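Local coordinates for protein phosphoribosylamidoimidazole- succinocarboxamide synthase (PDB 1OBG) that catalyses the ATP-dependent condensation of 4-carboxy-5-aminoimidazole ribotide with aspartate to give SAICAR in purine biosynthesis, at residues A[216-221]-A[230-235]; A[69-74]-A[195-200]; A[115-120]-A[159-164]; A[30-35]-A[106-111]. One frame throughout, in Å; residues are numbered along the deposited sequence.

Contact 1: A[216-221]-A[230-235]; sequences KFEFGI and LVDEVL. With AMP (adenosine monophosphate), chain B.
Glu218 and the Val231-Asp232 pair meet where each takes hold of a different part of one nucleotide. Glu218 OE2 accepts the ribose hydroxyl O2' of AMP at 2.6 Å, while Asp232 N donates to adenine N7 at 3.0 Å in a bond bent to 144°. Next to these bonds, Val231 N gives a nearly straight bond of 3.1 Å to Glu218 O. This is the end of a β-hairpin made by strands 210-221 and 228-230: Phe219 and Leu230 form an antiparallel non-hydrogen-bonded pair, and Leu230 CD1 comes obliquely to within 3.6 Å of Phe219 CE1. Past Leu230 the chain leaves the strand and runs through the nucleotide site. The like-charged carboxylates of Glu218 and Asp232 lie with planes 18° apart, Glu218 OE2 3.7 Å from Asp232 OD2. Lys216 probably offsets their repulsion in a salt-bridge network: bent at chi3 (97°), it brings NZ 3.2 Å from Glu218 OE1, a weakly bonded salt bridge, and a long 3.7 Å from Asp232 OD2. A water also joins Lys216 NZ to Asp232 OD2, and Arg20 holds Asp232 OD1. Farther out, Leu235 CD2 meets the Phe217 ring at its edge, 3.9 Å from CE1, with helix 184-208 packing on both residues.

Contact 2: A[69-74]-A[195-200]; sequences NDVRNH and VKLYSK. With AMP (adenosine monophosphate), chain B.
Asp70 and Leu197 make the nearest backbone approach, 7.5 Å between their CA atoms, too wide for direct backbone bonding, so side chains and one water join the loop before strand 72-73 to the side of helix 184-208. Asp70 points at the helix and divides its carboxylate between two lysines one helical turn apart. Lys200 NZ reaches OD2 at 2.6 Å on the syn lone pair, the two side chains arriving from opposite directions. Lys196 NZ meets OD1 at 3.2 Å on the anti side, 18° out of the carboxylate plane. Both lysines have CG anti to the backbone N (chi1 169° in Lys196) and run on extended, which carries both ammonium groups out to the acid. A water closes a second link on the Lys196 side, giving a proton to Asp70 O at 2.6 Å and accepting from Lys196 NZ. Beside the ion pairs, Leu197 CD2 packs 3.8 Å from Asp70 CB and 3.9 Å from Val71 CG1, the Val71 and Leu197 side chains crossing at about a right angle. Phe66 offers Lys200 a cation-pi partner as well. Putting an alanine at Asp70 would probably leave two neighbouring ammonium groups without their shared counter-charge, Lys196 keeping at most its water link to the backbone. With each oxygen taken by a different lysine, the salt-bridge network limits rotation of the carboxylate and probably stabilises its ionised form.

Contact 3: A[115-120]-A[159-164]; sequences PLEVIV and TPSTKA. With AMP (adenosine monophosphate), chain B.
Lys163 sets its aliphatic chain across the carboxylate end of Glu117, the two side chains crossing at about a right angle with Lys163 CG 3.7 Å from Glu117 OE2. They sit where strands 112-121 and 152-162 run antiparallel in the mixed sheet. Glu117 and Ser161 form the hydrogen-bonded pair: Glu117 N reaches Ser161 O at 2.8 Å, and Ser161 N returns to Glu117 O at 3.2 Å, in the carbonyl plane. Beyond Glu117, the Lys163 chain bends at chi3 (144°) and chi4, taking NZ to the ribose of AMP, where it bonds O2' at 3.0 Å and, weakly, O3'. Its NZ stays 4.4 Å from Glu117 OE2, too far for a salt bridge. A leucine in place of Lys163 has no ammonium group, and would probably leave O2' and O3' without this donor and Glu117 without a nearby positive charge. At the other end, Thr159 N bonds Ile119 O at 2.9 Å, while Thr159 OG1, held by Arg121, lies 3.7 Å from Ile119 CG2.

Contact 4: A[30-35]-A[106-111]; sequences LLFVAT and LLVHKH. With AMP (adenosine monophosphate), chain B; AMP (adenosine monophosphate), chain D.
Leu106 N donates to Phe32 O at 2.7 Å, in the carbonyl plane, and Phe32 N answers with a 2.8 Å bond to Leu106 O. The same carbonyl of Leu106 also receives a CA-H contact from Leu31. Two residues along, Leu30 and Val108 form a second doubly bonded pair, so the register is fixed by four backbone bonds. With CG anti to the carbonyl carbon (chi1 -78°), the Phe32 ring lies beside Val108: Val108 CG2 stands over one ring face in a CH-pi contact 4.2 Å from the centroid and 18° off the normal, while the ring edge reaches adenine, with CZ 3.6 Å from C8 of the chain B AMP. Strands 29-34 and 105-109 are neighbours in the four-stranded antiparallel sheet, 105-109 being an outermost strand. Past its end the backbone reads the adenine of that AMP: His109 O accepts N6 at 2.9 Å, and His111 N donates to N1 at 3.0 Å, an arrangement like the hinge of protein kinases. Leu107 alone in this contact bonds the second AMP, chain D, its N donating to N1 and its O accepting N6. On the Phe32 side of the sheet, Leu30 crosses Lys110 at about a right angle, Leu30 CD1 lying 3.7 Å from Lys110 CG, while the ammonium group of Lys110 goes on to a salt bridge with Glu24.

In the fold
Contacts 1 and 4 are buried, contact 3 is partly so, and contact 2 lies at the surface, where ion pairs replace strand pairing. Contacts 1 and 3 are neighbours in the mixed sheet: strands 210-221 and 112-121 adjoin, with Phe217 N probably bonded to Val118 O. Contact 2 shares this sheet: strand 72-73 runs parallel to 228-230, Arg72 O probably bonded to Leu230 N, and Leu197 of the helix packs on Phe217. Contact 4 belongs to the separate antiparallel sheet, its centre about 21 Å from that of contact 3. His74 O and His109 N probably link contacts 2 and 4. The chain B AMP draws on both sheets: ribose from contacts 1 and 3, adenine from contacts 1 and 4.

Contact 1: A[216-221]-A[230-235]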
# COMPACT_ATOMS: atom_id res chain seq x y z
N LYS A 216 1.24 2.99 5.31
CA LYS A 216 0.00 3.75 5.37
C LYS A 216 -1.15 2.73 5.52
O LYS A 216 -1.35 1.88 4.65
CB LYS A 216 -0.11 4.58 4.08
CG LYS A 216 -1.40 5.41 3.96
CD LYS A 216 -1.39 6.26 2.68
CE LYS A 216 -2.15 5.58 1.54
NZ LYS A 216 -3.16 4.57 2.01
N PHE A 217 -1.90 2.78 6.61
CA PHE A 217 -3.07 1.94 6.73
C PHE A 217 -4.30 2.81 6.43
O PHE A 217 -4.28 4.03 6.64
CB PHE A 217 -3.25 1.39 8.16
CG PHE A 217 -2.22 0.35 8.57
CD1 PHE A 217 -2.04 -0.85 7.86
CD2 PHE A 217 -1.43 0.57 9.70
CE1 PHE A 217 -1.09 -1.82 8.28
CE2 PHE A 217 -0.49 -0.38 10.12
CZ PHE A 217 -0.31 -1.55 9.43
N GLU A 218 -5.37 2.17 5.99
CA GLU A 218 -6.66 2.82 6.04
C GLU A 218 -7.64 1.92 6.75
O GLU A 218 -7.60 0.71 6.57
CB GLU A 218 -7.13 3.15 4.62
CG GLU A 218 -6.35 4.33 4.07
CD GLU A 218 -6.78 4.73 2.67
OE1 GLU A 218 -6.18 5.69 2.15
OE2 GLU A 218 -7.68 4.08 2.11
N PHE A 219 -8.49 2.53 7.57
CA PHE A 219 -9.43 1.82 8.39
C PHE A 219 -10.85 2.27 8.09
O PHE A 219 -11.12 3.46 7.87
CB PHE A 219 -9.16 2.06 9.88
CG PHE A 219 -7.85 1.48 10.38
CD1 PHE A 219 -7.51 0.15 10.15
CD2 PHE A 219 -6.97 2.26 11.09
CE1 PHE A 219 -6.30 -0.38 10.63
CE2 PHE A 219 -5.76 1.72 11.57
CZ PHE A 219 -5.43 0.40 11.32
N GLY A 220 -11.74 1.29 8.10
CA GLY A 220 -13.15 1.55 8.10
C GLY A 220 -13.70 1.21 9.47
O GLY A 220 -12.99 0.68 10.34
N ILE A 221 -14.97 1.52 9.66
CA ILE A 221 -15.64 1.30 10.92
C ILE A 221 -17.00 0.69 10.64
O ILE A 221 -17.74 1.17 9.77
CB ILE A 221 -15.73 2.63 11.72
CG1 ILE A 221 -16.39 2.40 13.08
CG2 ILE A 221 -16.42 3.73 10.89
CD1 ILE A 221 -15.93 3.40 14.16
N LEU A 230 -9.83 -3.27 8.62
CA LEU A 230 -8.73 -2.97 7.74
C LEU A 230 -9.26 -2.94 6.31
O LEU A 230 -9.86 -3.90 5.83
CB LEU A 230 -7.63 -4.02 7.86
CG LEU A 230 -6.27 -3.75 7.24
CD1 LEU A 230 -5.72 -2.38 7.65
CD2 LEU A 230 -5.33 -4.89 7.64
N VAL A 231 -9.04 -1.82 5.64
CA VAL A 231 -9.52 -1.72 4.27
C VAL A 231 -8.34 -1.43 3.32
O VAL A 231 -7.17 -1.52 3.71
CB VAL A 231 -10.74 -0.74 4.14
CG1 VAL A 231 -11.87 -1.13 5.13
CG2 VAL A 231 -10.31 0.75 4.40
N ASP A 232 -8.63 -1.09 2.07
CA ASP A 232 -7.56 -0.75 1.15
C ASP A 232 -6.54 -1.88 0.98
O ASP A 232 -6.84 -3.03 1.26
CB ASP A 232 -6.88 0.55 1.58
CG ASP A 232 -6.29 1.31 0.40
OD1 ASP A 232 -6.94 1.35 -0.67
OD2 ASP A 232 -5.19 1.90 0.47
N GLU A 233 -5.33 -1.56 0.52
CA GLU A 233 -4.28 -2.56 0.40
C GLU A 233 -3.37 -2.41 1.60
O GLU A 233 -3.27 -1.33 2.18
CB GLU A 233 -3.50 -2.43 -0.94
CG GLU A 233 -2.02 -2.02 -0.80
CD GLU A 233 -1.35 -1.64 -2.12
OE1 GLU A 233 -0.84 -0.49 -2.18
OE2 GLU A 233 -1.30 -2.46 -3.07
N VAL A 234 -2.73 -3.51 1.96
CA VAL A 234 -1.95 -3.58 3.16
C VAL A 234 -0.51 -4.00 2.85
O VAL A 234 -0.28 -5.03 2.20
CB VAL A 234 -2.65 -4.56 4.15
CG1 VAL A 234 -2.97 -5.89 3.48
CG2 VAL A 234 -1.81 -4.81 5.35
N LEU A 235 0.44 -3.19 3.32
CA LEU A 235 1.87 -3.55 3.41
C LEU A 235 2.49 -4.01 2.09
O LEU A 235 3.28 -4.97 2.04
CB LEU A 235 2.07 -4.64 4.49
CG LEU A 235 2.35 -4.39 5.98
CD1 LEU A 235 3.00 -3.03 6.33
CD2 LEU A 235 1.14 -4.70 6.84
P AMP B . -7.22 3.85 -4.48
O1P AMP B . -5.96 3.22 -3.88
O2P AMP B . -7.58 3.26 -5.80
O3P AMP B . -7.01 5.45 -4.63
O5' AMP B . -8.46 3.58 -3.50
C5' AMP B . -9.73 3.95 -3.95
C4' AMP B . -10.53 4.42 -2.75
O4' AMP B . -11.18 3.31 -2.17
C3' AMP B . -9.63 5.05 -1.69
O3' AMP B . -10.15 6.31 -1.36
C2' AMP B . -9.76 4.11 -0.50
O2' AMP B . -9.78 4.85 0.69
C1' AMP B . -11.11 3.45 -0.78
N9 AMP B . -11.32 2.14 -0.13
C8 AMP B . -10.41 1.14 0.14
N7 AMP B . -11.08 0.12 0.74
C5 AMP B . -12.39 0.46 0.85
C6 AMP B . -13.51 -0.19 1.38
N6 AMP B . -13.48 -1.48 1.74
N1 AMP B . -14.74 0.46 1.34
C2 AMP B . -14.86 1.71 0.78
N3 AMP B . -13.75 2.34 0.26
C4 AMP B . -12.54 1.73 0.30
O HOH W 1 -0.02 -0.55 4.29
O HOH W 2 -3.16 1.71 2.55
O HOH W 3 -4.88 -0.35 4.92

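Contact 2: A[69-74]-A[195-200]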
# COMPACT_ATOMS: atom_id res chain seq x y z
N ASN A 69 -6.14 -12.88 12.77
CA ASN A 69 -6.54 -12.91 14.18
C ASN A 69 -6.47 -11.54 14.85
O ASN A 69 -6.96 -11.38 15.95
CB ASN A 69 -5.68 -13.91 14.96
CG ASN A 69 -5.89 -15.37 14.50
OD1 ASN A 69 -4.95 -16.17 14.52
ND2 ASN A 69 -7.11 -15.70 14.08
N ASP A 70 -5.86 -10.56 14.18
CA ASP A 70 -5.57 -9.28 14.83
C ASP A 70 -6.57 -8.21 14.47
O ASP A 70 -6.74 -7.24 15.20
CB ASP A 70 -4.19 -8.80 14.44
CG ASP A 70 -3.11 -9.76 14.87
OD1 ASP A 70 -2.95 -9.94 16.09
OD2 ASP A 70 -2.39 -10.39 14.06
N VAL A 71 -7.21 -8.37 13.33
CA VAL A 71 -8.12 -7.35 12.86
C VAL A 71 -9.02 -7.92 11.78
O VAL A 71 -8.60 -8.77 10.99
CB VAL A 71 -7.32 -6.09 12.34
CG1 VAL A 71 -6.45 -6.42 11.11
CG2 VAL A 71 -8.24 -4.89 12.11
N ARG A 72 -10.27 -7.46 11.77
CA ARG A 72 -11.19 -7.79 10.69
C ARG A 72 -10.73 -7.05 9.45
O ARG A 72 -10.20 -5.93 9.54
CB ARG A 72 -12.59 -7.28 11.00
CG ARG A 72 -13.50 -8.27 11.70
CD ARG A 72 -14.92 -7.71 11.99
NE ARG A 72 -15.77 -7.60 10.80
CZ ARG A 72 -16.92 -6.90 10.74
NH1 ARG A 72 -17.35 -6.24 11.81
NH2 ARG A 72 -17.62 -6.86 9.62
N ASN A 73 -10.91 -7.66 8.28
CA ASN A 73 -10.58 -6.95 7.04
C ASN A 73 -11.79 -6.90 6.11
O ASN A 73 -12.82 -7.53 6.39
CB ASN A 73 -9.36 -7.56 6.35
CG ASN A 73 -9.56 -9.02 5.99
OD1 ASN A 73 -8.85 -9.91 6.48
ND2 ASN A 73 -10.53 -9.28 5.13
N HIS A 74 -11.66 -6.16 5.02
CA HIS A 74 -12.79 -5.97 4.12
C HIS A 74 -13.03 -7.07 3.07
O HIS A 74 -13.96 -6.95 2.27
CB HIS A 74 -12.75 -4.57 3.46
CG HIS A 74 -11.61 -4.33 2.50
ND1 HIS A 74 -10.51 -5.16 2.38
CD2 HIS A 74 -11.41 -3.32 1.62
CE1 HIS A 74 -9.69 -4.68 1.46
NE2 HIS A 74 -10.22 -3.56 0.99
N VAL A 195 -0.37 0.75 15.50
CA VAL A 195 0.96 0.43 16.01
C VAL A 195 1.12 -1.09 16.18
O VAL A 195 2.16 -1.63 15.82
CB VAL A 195 1.24 1.21 17.28
CG1 VAL A 195 2.53 0.78 17.91
CG2 VAL A 195 1.36 2.69 16.87
N LYS A 196 0.09 -1.74 16.72
CA LYS A 196 0.09 -3.19 16.86
C LYS A 196 0.30 -3.88 15.52
O LYS A 196 1.13 -4.77 15.42
CB LYS A 196 -1.22 -3.68 17.49
CG LYS A 196 -1.40 -5.21 17.41
CD LYS A 196 -2.59 -5.74 18.16
CE LYS A 196 -2.43 -7.27 18.20
NZ LYS A 196 -3.69 -7.98 18.49
N LEU A 197 -0.43 -3.48 14.47
CA LEU A 197 -0.30 -4.19 13.18
C LEU A 197 1.07 -3.94 12.55
O LEU A 197 1.73 -4.83 12.03
CB LEU A 197 -1.40 -3.74 12.20
CG LEU A 197 -2.86 -4.01 12.59
CD1 LEU A 197 -3.82 -3.51 11.50
CD2 LEU A 197 -3.11 -5.49 12.87
N TYR A 198 1.50 -2.70 12.61
CA TYR A 198 2.76 -2.35 12.00
C TYR A 198 3.93 -3.11 12.63
O TYR A 198 4.78 -3.65 11.94
CB TYR A 198 3.00 -0.83 12.07
CG TYR A 198 4.43 -0.51 11.71
CD1 TYR A 198 4.84 -0.49 10.37
CD2 TYR A 198 5.39 -0.27 12.71
CE1 TYR A 198 6.15 -0.21 10.03
CE2 TYR A 198 6.73 -0.00 12.37
CZ TYR A 198 7.09 0.04 11.04
OH TYR A 198 8.40 0.30 10.69
N SER A 199 3.96 -3.13 13.95
CA SER A 199 5.07 -3.73 14.70
C SER A 199 5.17 -5.20 14.39
O SER A 199 6.24 -5.71 14.10
CB SER A 199 4.79 -3.54 16.19
OG SER A 199 5.92 -3.83 16.98
N LYS A 200 4.03 -5.88 14.45
CA LYS A 200 3.98 -7.29 14.09
C LYS A 200 4.57 -7.54 12.68
O LYS A 200 5.41 -8.40 12.51
CB LYS A 200 2.52 -7.79 14.15
CG LYS A 200 2.38 -9.27 13.86
CD LYS A 200 0.95 -9.76 14.06
CE LYS A 200 0.84 -11.20 13.58
NZ LYS A 200 -0.27 -11.87 14.29
P AMP B . -7.22 3.85 -4.48
O1P AMP B . -5.96 3.22 -3.88
O2P AMP B . -7.58 3.26 -5.80
O3P AMP B . -7.01 5.45 -4.63
O5' AMP B . -8.46 3.58 -3.50
C5' AMP B . -9.73 3.95 -3.95
C4' AMP B . -10.53 4.42 -2.75
O4' AMP B . -11.18 3.31 -2.17
C3' AMP B . -9.63 5.05 -1.69
O3' AMP B . -10.15 6.31 -1.36
C2' AMP B . -9.76 4.11 -0.50
O2' AMP B . -9.78 4.85 0.69
C1' AMP B . -11.11 3.45 -0.78
N9 AMP B . -11.32 2.14 -0.13
C8 AMP B . -10.41 1.14 0.14
N7 AMP B . -11.08 0.12 0.74
C5 AMP B . -12.39 0.46 0.85
C6 AMP B . -13.51 -0.19 1.38
N6 AMP B . -13.48 -1.48 1.74
N1 AMP B . -14.74 0.46 1.34
C2 AMP B . -14.86 1.71 0.78
N3 AMP B . -13.75 2.34 0.26
C4 AMP B . -12.54 1.73 0.30
O HOH W 4 -5.62 -6.74 17.52

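Contact 3: A[115-120]-A[159-164]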
# COMPACT_ATOMS: atom_id res chain seq x y z
N PRO A 115 -11.76 8.94 8.42
CA PRO A 115 -11.15 9.95 7.52
C PRO A 115 -9.74 10.39 7.94
O PRO A 115 -9.52 11.58 8.21
CB PRO A 115 -12.17 11.10 7.58
CG PRO A 115 -12.72 11.04 8.97
CD PRO A 115 -12.78 9.54 9.32
N LEU A 116 -8.79 9.44 7.99
CA LEU A 116 -7.39 9.69 8.32
C LEU A 116 -6.56 8.79 7.45
O LEU A 116 -7.03 7.69 7.11
CB LEU A 116 -7.10 9.28 9.77
CG LEU A 116 -7.70 10.03 10.96
CD1 LEU A 116 -7.33 9.32 12.27
CD2 LEU A 116 -7.20 11.48 10.95
N GLU A 117 -5.36 9.22 7.07
CA GLU A 117 -4.38 8.30 6.54
C GLU A 117 -3.60 7.89 7.80
O GLU A 117 -2.98 8.72 8.47
CB GLU A 117 -3.45 8.93 5.50
CG GLU A 117 -4.11 9.44 4.22
CD GLU A 117 -4.77 8.37 3.35
OE1 GLU A 117 -4.90 7.20 3.78
OE2 GLU A 117 -5.16 8.70 2.22
N VAL A 118 -3.66 6.62 8.11
CA VAL A 118 -3.08 6.13 9.35
C VAL A 118 -1.66 5.67 9.03
O VAL A 118 -1.42 4.51 8.67
CB VAL A 118 -3.93 5.02 9.93
CG1 VAL A 118 -3.33 4.54 11.28
CG2 VAL A 118 -5.33 5.56 10.16
N ILE A 119 -0.73 6.60 9.15
CA ILE A 119 0.64 6.29 8.80
C ILE A 119 1.37 5.99 10.09
O ILE A 119 1.23 6.72 11.06
CB ILE A 119 1.31 7.46 8.07
CG1 ILE A 119 0.67 7.60 6.68
CG2 ILE A 119 2.83 7.20 7.96
CD1 ILE A 119 0.63 9.06 6.14
N VAL A 120 2.11 4.89 10.09
CA VAL A 120 2.93 4.53 11.22
C VAL A 120 4.37 4.45 10.72
O VAL A 120 4.61 3.87 9.65
CB VAL A 120 2.51 3.14 11.77
CG1 VAL A 120 3.34 2.79 13.03
CG2 VAL A 120 1.02 3.12 12.06
N THR A 159 1.68 8.91 12.94
CA THR A 159 1.78 10.23 12.35
C THR A 159 0.70 10.37 11.29
O THR A 159 0.97 10.20 10.10
CB THR A 159 3.17 10.50 11.73
OG1 THR A 159 3.47 9.53 10.70
CG2 THR A 159 4.29 10.32 12.76
N PRO A 160 -0.52 10.65 11.73
CA PRO A 160 -1.65 10.68 10.80
C PRO A 160 -1.55 11.89 9.87
O PRO A 160 -0.89 12.91 10.19
CB PRO A 160 -2.86 10.83 11.72
CG PRO A 160 -2.32 11.49 12.98
CD PRO A 160 -0.92 10.95 13.12
N SER A 161 -2.19 11.76 8.73
CA SER A 161 -2.46 12.91 7.89
C SER A 161 -3.95 12.88 7.60
O SER A 161 -4.61 11.84 7.80
CB SER A 161 -1.59 12.89 6.63
OG SER A 161 -2.17 12.12 5.60
N THR A 162 -4.50 14.01 7.17
CA THR A 162 -5.91 14.06 6.78
C THR A 162 -6.05 13.21 5.55
O THR A 162 -5.05 12.86 4.90
CB THR A 162 -6.37 15.50 6.46
OG1 THR A 162 -5.48 16.06 5.49
CG2 THR A 162 -6.23 16.39 7.70
N LYS A 163 -7.28 12.86 5.22
CA LYS A 163 -7.54 12.10 4.01
C LYS A 163 -8.36 13.02 3.11
O LYS A 163 -9.58 13.06 3.21
CB LYS A 163 -8.29 10.81 4.36
CG LYS A 163 -8.51 9.87 3.18
CD LYS A 163 -8.91 8.47 3.68
CE LYS A 163 -9.92 7.83 2.75
NZ LYS A 163 -9.40 7.71 1.36
N ALA A 164 -7.67 13.76 2.26
CA ALA A 164 -8.29 14.87 1.56
C ALA A 164 -9.26 14.41 0.47
O ALA A 164 -8.94 13.53 -0.33
CB ALA A 164 -7.24 15.79 0.99
P AMP B . -7.22 3.85 -4.48
O1P AMP B . -5.96 3.22 -3.88
O2P AMP B . -7.58 3.26 -5.80
O3P AMP B . -7.01 5.45 -4.63
O5' AMP B . -8.46 3.58 -3.50
C5' AMP B . -9.73 3.95 -3.95
C4' AMP B . -10.53 4.42 -2.75
O4' AMP B . -11.18 3.31 -2.17
C3' AMP B . -9.63 5.05 -1.69
O3' AMP B . -10.15 6.31 -1.36
C2' AMP B . -9.76 4.11 -0.50
O2' AMP B . -9.78 4.85 0.69
C1' AMP B . -11.11 3.45 -0.78
N9 AMP B . -11.32 2.14 -0.13
C8 AMP B . -10.41 1.14 0.14
N7 AMP B . -11.08 0.12 0.74
C5 AMP B . -12.39 0.46 0.85
C6 AMP B . -13.51 -0.19 1.38
N6 AMP B . -13.48 -1.48 1.74
N1 AMP B . -14.74 0.46 1.34
C2 AMP B . -14.86 1.71 0.78
N3 AMP B . -13.75 2.34 0.26
C4 AMP B . -12.54 1.73 0.30
O HOH W 5 -9.50 13.90 6.84

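Contact 4: A[30-35]-A[106-111]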
# COMPACT_ATOMS: atom_id res chain seq x y z
N LEU A 30 -17.35 -4.11 -3.71
CA LEU A 30 -16.50 -3.58 -4.77
C LEU A 30 -15.53 -4.66 -5.23
O LEU A 30 -15.23 -5.62 -4.49
CB LEU A 30 -15.69 -2.39 -4.26
CG LEU A 30 -16.55 -1.25 -3.71
CD1 LEU A 30 -15.70 -0.38 -2.80
CD2 LEU A 30 -17.10 -0.43 -4.87
N LEU A 31 -15.04 -4.50 -6.45
CA LEU A 31 -13.98 -5.36 -6.95
C LEU A 31 -12.77 -4.48 -7.21
O LEU A 31 -12.85 -3.54 -8.02
CB LEU A 31 -14.42 -6.10 -8.21
CG LEU A 31 -13.40 -7.09 -8.83
CD1 LEU A 31 -13.39 -8.38 -8.05
CD2 LEU A 31 -13.76 -7.37 -10.29
N PHE A 32 -11.65 -4.77 -6.55
CA PHE A 32 -10.40 -4.01 -6.73
C PHE A 32 -9.48 -4.80 -7.63
O PHE A 32 -9.12 -5.94 -7.29
CB PHE A 32 -9.67 -3.88 -5.40
CG PHE A 32 -10.23 -2.83 -4.48
CD1 PHE A 32 -9.48 -2.40 -3.38
CD2 PHE A 32 -11.48 -2.29 -4.67
CE1 PHE A 32 -9.99 -1.43 -2.52
CE2 PHE A 32 -11.99 -1.31 -3.80
CZ PHE A 32 -11.27 -0.89 -2.75
N VAL A 33 -9.09 -4.22 -8.76
CA VAL A 33 -8.28 -4.96 -9.71
C VAL A 33 -6.95 -4.23 -9.77
O VAL A 33 -6.90 -3.05 -10.16
CB VAL A 33 -8.90 -4.98 -11.11
CG1 VAL A 33 -8.06 -5.85 -12.06
CG2 VAL A 33 -10.38 -5.46 -11.05
N ALA A 34 -5.88 -4.91 -9.36
CA ALA A 34 -4.56 -4.29 -9.39
C ALA A 34 -3.95 -4.49 -10.79
O ALA A 34 -3.75 -5.63 -11.25
CB ALA A 34 -3.68 -4.89 -8.29
N THR A 35 -3.67 -3.38 -11.47
CA THR A 35 -3.06 -3.46 -12.78
C THR A 35 -1.55 -3.47 -12.64
O THR A 35 -1.00 -3.43 -11.54
CB THR A 35 -3.47 -2.29 -13.66
OG1 THR A 35 -2.94 -1.07 -13.11
CG2 THR A 35 -4.99 -2.14 -13.64
N LEU A 106 -9.51 -8.32 -5.98
CA LEU A 106 -10.07 -8.57 -4.65
C LEU A 106 -11.50 -8.12 -4.55
O LEU A 106 -11.82 -6.98 -4.91
CB LEU A 106 -9.26 -7.86 -3.55
CG LEU A 106 -7.78 -8.26 -3.46
CD1 LEU A 106 -7.06 -7.33 -2.52
CD2 LEU A 106 -7.67 -9.69 -2.99
N LEU A 107 -12.33 -9.02 -4.05
CA LEU A 107 -13.74 -8.77 -3.81
C LEU A 107 -13.89 -8.31 -2.37
O LEU A 107 -13.52 -9.02 -1.43
CB LEU A 107 -14.55 -10.05 -4.09
CG LEU A 107 -16.06 -9.84 -4.14
CD1 LEU A 107 -16.47 -9.04 -5.39
CD2 LEU A 107 -16.82 -11.18 -4.05
N VAL A 108 -14.42 -7.10 -2.18
CA VAL A 108 -14.40 -6.54 -0.83
C VAL A 108 -15.71 -5.91 -0.44
O VAL A 108 -16.45 -5.47 -1.31
CB VAL A 108 -13.27 -5.49 -0.66
CG1 VAL A 108 -11.90 -6.10 -1.02
CG2 VAL A 108 -13.55 -4.23 -1.49
N HIS A 109 -15.97 -5.86 0.86
CA HIS A 109 -17.13 -5.16 1.40
C HIS A 109 -16.81 -3.69 1.48
O HIS A 109 -15.76 -3.31 2.01
CB HIS A 109 -17.46 -5.64 2.80
CG HIS A 109 -18.02 -7.03 2.86
ND1 HIS A 109 -17.36 -8.07 3.47
CD2 HIS A 109 -19.18 -7.54 2.38
CE1 HIS A 109 -18.09 -9.17 3.37
NE2 HIS A 109 -19.20 -8.87 2.71
N LYS A 110 -17.74 -2.87 0.97
CA LYS A 110 -17.67 -1.42 1.09
C LYS A 110 -17.93 -1.04 2.54
O LYS A 110 -18.86 -1.57 3.16
CB LYS A 110 -18.74 -0.79 0.19
CG LYS A 110 -18.37 0.55 -0.41
CD LYS A 110 -19.50 1.12 -1.27
CE LYS A 110 -19.86 0.14 -2.41
NZ LYS A 110 -20.66 0.72 -3.56
N HIS A 111 -17.10 -0.16 3.10
CA HIS A 111 -17.30 0.32 4.47
C HIS A 111 -17.16 1.81 4.58
O HIS A 111 -16.50 2.45 3.76
CB HIS A 111 -16.28 -0.30 5.43
CG HIS A 111 -16.59 -1.72 5.77
ND1 HIS A 111 -17.68 -2.07 6.52
CD2 HIS A 111 -15.97 -2.87 5.43
CE1 HIS A 111 -17.72 -3.39 6.64
NE2 HIS A 111 -16.68 -3.89 6.00
P AMP B . -7.22 3.85 -4.48
O1P AMP B . -5.96 3.22 -3.88
O2P AMP B . -7.58 3.26 -5.80
O3P AMP B . -7.01 5.45 -4.63
O5' AMP B . -8.46 3.58 -3.50
C5' AMP B . -9.73 3.95 -3.95
C4' AMP B . -10.53 4.42 -2.75
O4' AMP B . -11.18 3.31 -2.17
C3' AMP B . -9.63 5.05 -1.69
O3' AMP B . -10.15 6.31 -1.36
C2' AMP B . -9.76 4.11 -0.50
O2' AMP B . -9.78 4.85 0.69
C1' AMP B . -11.11 3.45 -0.78
N9 AMP B . -11.32 2.14 -0.13
C8 AMP B . -10.41 1.14 0.14
N7 AMP B . -11.08 0.12 0.74
C5 AMP B . -12.39 0.46 0.85
C6 AMP B . -13.51 -0.19 1.38
N6 AMP B . -13.48 -1.48 1.74
N1 AMP B . -14.74 0.46 1.34
C2 AMP B . -14.86 1.71 0.78
N3 AMP B . -13.75 2.34 0.26
C4 AMP B . -12.54 1.73 0.30
P AMP D . -9.15 -19.02 1.35
O1P AMP D . -8.66 -17.89 2.27
O2P AMP D . -10.59 -18.85 1.02
O3P AMP D . -8.86 -20.46 2.02
O5' AMP D . -8.32 -19.09 -0.03
C5' AMP D . -8.94 -19.29 -1.28
C4' AMP D . -8.29 -18.41 -2.35
O4' AMP D . -9.20 -17.38 -2.70
C3' AMP D . -7.01 -17.76 -1.84
O3' AMP D . -6.05 -17.63 -2.88
C2' AMP D . -7.50 -16.39 -1.41
O2' AMP D . -6.47 -15.42 -1.39
C1' AMP D . -8.63 -16.12 -2.40
N9 AMP D . -9.64 -15.19 -1.83
C8 AMP D . -10.29 -15.29 -0.62
N7 AMP D . -11.13 -14.23 -0.48
C5 AMP D . -11.01 -13.46 -1.59
C6 AMP D . -11.64 -12.28 -1.97
N6 AMP D . -12.43 -11.64 -1.10
N1 AMP D . -11.31 -11.73 -3.18
C2 AMP D . -10.39 -12.32 -4.02
N3 AMP D . -9.78 -13.50 -3.65
C4 AMP D . -10.08 -14.05 -2.45